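Local coordinates for uncharacterized egV family protein COG1307 (Ruminococcus gnavus, PDB 3JR7) that is of unknown function but belongs to the DegV family and may bind a lipid, at residues S91-A96 / N120-E125; V101-A106 / G110-A115. All coordinates share one frame; numbering follows the deposited sequence.

Contact 1 of 2, residues S91-A96 / N120-E125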
# COMPACT_ATOMS: atom_id res chain seq x y z
N SER A 91 -4.30 -16.29 10.73
CA SER A 91 -4.30 -14.95 11.32
C SER A 91 -5.68 -14.54 11.83
O SER A 91 -5.79 -13.69 12.72
CB SER A 91 -3.77 -13.90 10.34
OG SER A 91 -4.76 -13.55 9.34
N TYR A 92 -6.73 -15.11 11.27
CA TYR A 92 -8.09 -14.79 11.70
C TYR A 92 -8.41 -15.50 13.02
O TYR A 92 -9.20 -15.05 13.84
CB TYR A 92 -9.13 -15.18 10.63
CG TYR A 92 -8.93 -14.62 9.24
CD1 TYR A 92 -8.10 -13.51 9.00
CD2 TYR A 92 -9.57 -15.21 8.15
CE1 TYR A 92 -7.93 -13.01 7.70
CE2 TYR A 92 -9.42 -14.72 6.89
CZ TYR A 92 -8.58 -13.61 6.65
OH TYR A 92 -8.45 -13.12 5.37
N HIS A 93 -7.82 -16.66 13.22
CA HIS A 93 -8.12 -17.48 14.40
C HIS A 93 -7.35 -16.94 15.61
O HIS A 93 -6.12 -17.14 15.74
CB HIS A 93 -7.72 -18.92 14.07
CG HIS A 93 -8.00 -19.91 15.16
ND1 HIS A 93 -9.26 -20.11 15.67
CD2 HIS A 93 -7.19 -20.80 15.77
CE1 HIS A 93 -9.21 -21.05 16.60
NE2 HIS A 93 -7.97 -21.50 16.66
N CYS A 94 -8.07 -16.23 16.48
CA CYS A 94 -7.50 -15.57 17.66
C CYS A 94 -8.64 -15.06 18.54
O CYS A 94 -9.80 -15.21 18.21
CB CYS A 94 -6.61 -14.39 17.27
SG CYS A 94 -7.52 -13.07 16.39
N ASP A 95 -8.31 -14.42 19.65
CA ASP A 95 -9.29 -14.00 20.63
C ASP A 95 -10.06 -12.73 20.26
O ASP A 95 -11.01 -12.37 20.97
CB ASP A 95 -8.58 -13.75 22.01
CG ASP A 95 -8.22 -15.03 22.71
OD1 ASP A 95 -8.68 -16.12 22.32
OD2 ASP A 95 -7.47 -14.94 23.69
N ALA A 96 -9.64 -12.02 19.21
CA ALA A 96 -10.31 -10.78 18.79
C ALA A 96 -11.65 -11.13 18.18
O ALA A 96 -11.74 -12.02 17.32
CB ALA A 96 -9.46 -9.94 17.78
N ASN A 120 -13.31 -18.21 3.90
CA ASN A 120 -14.16 -19.38 3.62
C ASN A 120 -13.65 -20.61 4.38
O ASN A 120 -14.43 -21.32 5.02
CB ASN A 120 -14.27 -19.60 2.12
CG ASN A 120 -15.03 -18.47 1.45
OD1 ASN A 120 -15.83 -17.81 2.08
ND2 ASN A 120 -14.76 -18.22 0.19
N LEU A 121 -12.34 -20.81 4.35
CA LEU A 121 -11.71 -21.91 5.07
C LEU A 121 -11.95 -21.74 6.57
O LEU A 121 -12.31 -22.71 7.26
CB LEU A 121 -10.20 -21.98 4.76
CG LEU A 121 -9.85 -22.26 3.28
CD1 LEU A 121 -8.31 -22.23 3.12
CD2 LEU A 121 -10.48 -23.62 2.82
N TYR A 122 -11.75 -20.53 7.08
CA TYR A 122 -12.04 -20.26 8.52
C TYR A 122 -13.42 -20.76 8.93
O TYR A 122 -13.58 -21.41 9.97
CB TYR A 122 -11.91 -18.75 8.88
CG TYR A 122 -12.11 -18.53 10.35
CD1 TYR A 122 -11.05 -18.59 11.23
CD2 TYR A 122 -13.37 -18.37 10.87
CE1 TYR A 122 -11.24 -18.47 12.60
CE2 TYR A 122 -13.57 -18.25 12.26
CZ TYR A 122 -12.50 -18.30 13.09
OH TYR A 122 -12.71 -18.22 14.44
N GLU A 123 -14.40 -20.40 8.13
CA GLU A 123 -15.77 -20.67 8.49
C GLU A 123 -16.08 -22.16 8.41
O GLU A 123 -16.87 -22.65 9.24
CB GLU A 123 -16.72 -19.77 7.70
CG GLU A 123 -16.52 -18.32 8.19
CD GLU A 123 -17.55 -17.31 7.72
OE1 GLU A 123 -17.96 -17.38 6.54
OE2 GLU A 123 -17.91 -16.43 8.55
N GLU A 124 -15.39 -22.87 7.51
CA GLU A 124 -15.51 -24.32 7.41
C GLU A 124 -14.89 -25.01 8.60
O GLU A 124 -15.37 -26.05 8.99
CB GLU A 124 -14.85 -24.87 6.15
CG GLU A 124 -15.56 -24.45 4.93
CD GLU A 124 -14.81 -24.71 3.67
OE1 GLU A 124 -13.73 -25.34 3.72
OE2 GLU A 124 -15.30 -24.28 2.61
N GLU A 125 -13.82 -24.44 9.16
CA GLU A 125 -13.14 -25.04 10.25
C GLU A 125 -13.66 -24.56 11.61
O GLU A 125 -13.64 -25.33 12.55
CB GLU A 125 -11.64 -24.80 10.18
CG GLU A 125 -11.01 -25.19 8.84
CD GLU A 125 -11.04 -26.72 8.55
OE1 GLU A 125 -11.19 -27.54 9.47
OE2 GLU A 125 -10.87 -27.08 7.39
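The Tyr-122 ring lies against Tyr-92 and His-93, where helix 85-92 ends beside helix 111-126 in the EDD fold of the DegV family. Both helices pack on the same face of the sheet that contains strands 22-27, 98-103 and 130-135. The backbones come nearest at Tyr-92 and Tyr-122, with CA atoms 7.5 Å apart.

Across the two segments the contact is van der Waals packing. No hydrogen bond joins them. In Tyr-122, CG lies opposite the backbone N (chi1 -176°), which carries the ring away from its own helix and to the turn after Tyr-92. The CD1 atom of Tyr-122 reaches CB of Tyr-92 at 4.0 Å. In return, CB of Tyr-122 sits at the edge of the Tyr-92 ring, near its plane. The side chain of Tyr-92 also packs on Ile-99, Val-101, Ile-131 and Val-133 of the sheet.

His-93 is the first residue to leave the helical path. Its backbone and CB meet the edge of the Tyr-122 ring, with CB in the ring plane. The side chains of His-93 and Tyr-122 cross at about a right angle. The imidazole itself stacks on Tyr-126, whose ring also meets that of Tyr-122, so an aromatic cluster forms at this end of the helix pair.

The hydroxyl of Tyr-92 bonds to the carbonyl O of Ala-115, while Lys-129 NZ donates hydrogen bonds to the carbonyl O atoms of Tyr-92, Cys-94 and Ala-96 and so ties down the turn after the helix. The nearest approach between the segments is CE1 of Tyr-122 to CA of His-93, at 3.7 Å.

Contact 2 of 2, residues V101-A106 / G110-A115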
# COMPACT_ATOMS: atom_id res chain seq x y z
N VAL A 101 -9.31 -7.07 7.44
CA VAL A 101 -8.15 -7.43 6.63
C VAL A 101 -7.98 -6.37 5.53
O VAL A 101 -8.97 -5.98 4.88
CB VAL A 101 -8.33 -8.84 6.01
CG1 VAL A 101 -6.99 -9.38 5.40
CG2 VAL A 101 -8.88 -9.83 7.05
N VAL A 102 -6.76 -5.89 5.34
CA VAL A 102 -6.49 -4.86 4.33
C VAL A 102 -5.45 -5.38 3.37
O VAL A 102 -4.39 -5.81 3.82
CB VAL A 102 -5.97 -3.58 4.96
CG1 VAL A 102 -5.71 -2.50 3.81
CG2 VAL A 102 -6.96 -3.07 6.01
N THR A 103 -5.77 -5.42 2.09
CA THR A 103 -4.91 -6.00 1.08
C THR A 103 -4.61 -5.05 -0.04
O THR A 103 -5.32 -4.07 -0.27
CB THR A 103 -5.51 -7.29 0.42
OG1 THR A 103 -6.58 -6.96 -0.47
CG2 THR A 103 -5.98 -8.30 1.49
N LEU A 104 -3.52 -5.36 -0.74
CA LEU A 104 -3.25 -4.86 -2.08
C LEU A 104 -4.49 -4.89 -2.97
O LEU A 104 -5.32 -5.79 -2.85
CB LEU A 104 -2.18 -5.74 -2.74
CG LEU A 104 -0.71 -5.48 -2.43
CD1 LEU A 104 0.08 -6.80 -2.61
CD2 LEU A 104 -0.18 -4.35 -3.28
N SER A 105 -4.57 -3.95 -3.89
CA SER A 105 -5.54 -3.98 -4.96
C SER A 105 -5.71 -5.36 -5.57
O SER A 105 -4.73 -6.04 -6.00
CB SER A 105 -5.14 -3.04 -6.10
OG SER A 105 -6.05 -3.20 -7.19
N ALA A 106 -6.98 -5.76 -5.67
CA ALA A 106 -7.31 -7.05 -6.29
C ALA A 106 -6.88 -7.06 -7.74
O ALA A 106 -6.70 -8.12 -8.31
CB ALA A 106 -8.81 -7.36 -6.16
N GLY A 110 -3.01 -11.37 -6.15
CA GLY A 110 -3.97 -12.35 -5.63
C GLY A 110 -4.17 -12.29 -4.10
O GLY A 110 -4.89 -13.14 -3.52
N SER A 111 -3.61 -11.26 -3.46
CA SER A 111 -3.66 -11.15 -1.99
C SER A 111 -5.12 -11.04 -1.52
O SER A 111 -5.53 -11.77 -0.61
CB SER A 111 -2.81 -9.96 -1.48
OG SER A 111 -2.79 -9.91 -0.05
N TYR A 112 -5.89 -10.15 -2.14
CA TYR A 112 -7.33 -10.00 -1.86
C TYR A 112 -8.07 -11.35 -1.97
O TYR A 112 -8.71 -11.80 -1.03
CB TYR A 112 -8.01 -9.02 -2.80
CG TYR A 112 -9.51 -8.89 -2.52
CD1 TYR A 112 -9.97 -8.23 -1.37
CD2 TYR A 112 -10.44 -9.42 -3.38
CE1 TYR A 112 -11.34 -8.14 -1.09
CE2 TYR A 112 -11.83 -9.33 -3.10
CZ TYR A 112 -12.25 -8.71 -1.96
OH TYR A 112 -13.60 -8.62 -1.70
N ASN A 113 -7.99 -11.99 -3.11
CA ASN A 113 -8.68 -13.29 -3.28
C ASN A 113 -8.28 -14.37 -2.26
O ASN A 113 -9.12 -15.18 -1.77
CB ASN A 113 -8.47 -13.76 -4.71
CG ASN A 113 -9.31 -13.00 -5.70
OD1 ASN A 113 -10.24 -12.26 -5.34
ND2 ASN A 113 -9.01 -13.18 -6.97
N SER A 114 -7.00 -14.38 -1.93
CA SER A 114 -6.48 -15.26 -0.93
C SER A 114 -7.06 -15.03 0.46
O SER A 114 -7.45 -16.00 1.13
CB SER A 114 -4.99 -15.12 -0.90
OG SER A 114 -4.46 -16.02 -0.02
N ALA A 115 -7.13 -13.76 0.86
CA ALA A 115 -7.73 -13.35 2.11
C ALA A 115 -9.21 -13.77 2.20
O ALA A 115 -9.66 -14.25 3.23
CB ALA A 115 -7.61 -11.83 2.29
O HOH W 1 -4.74 -8.24 -3.89
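Strand 101-103 and helical residues 111-115 run roughly antiparallel, their axes at 156° and 8.5 Å apart at closest approach. This is the strand-to-helix half of a beta-alpha-beta unit.

Val-101 CG1 and Thr-103 CG2 both rest on CB of Ala-115, each at 4.0 Å. Thr-103 also touches Ser-111 and Tyr-112. Its OG1 lies between the backbone N and the carbonyl carbon (chi1 73°). Thr-103 OG1 donates to the carbonyl O of Leu-104 at 2.9 Å and sits 3.4 Å from CB of Tyr-112, in the plane of that ring at its edge. Ala-106 CB lies 3.8 Å from Tyr-112 CD2, obliquely to the ring.

One water bridges the backbones. It lies 2.7 Å from Leu-104 O, to which it probably donates, and accepts from Tyr-112 N at 2.8 Å. Ser-111 OG bonds to Tyr-88 OH and Asp-27 OD2. Leu-104 lies beside a bound polyether, probably from the crystallisation liquor, in a pocket that may mark the lipid site.

Leu-104 O thus receives a hydroxyl and probably a water. Packing, much of it on Tyr-112, and one bridging water join the two, with no direct hydrogen bond across the segments.

In the fold
After the strands and helices of the N-terminal part, the chain reaches helix 85-92 and the turn after it, which supply the first half of contact 1. It then enters strand 98-103, where contact 2 begins. A short loop leads into the start of helix 111-126 and closes contact 2. The far end of that helix returns to residues 91-96 and closes contact 1. Contact 2 is thus nested inside the loop of contact 1. Their centres lie about 16 Å apart, and helix 111-126 serves both. Tyr-92 of contact 1 reaches two residues of contact 2, Val-101 by packing and Ala-115 through its hydroxyl. Together they fix one helix against a sheet strand and the preceding helix.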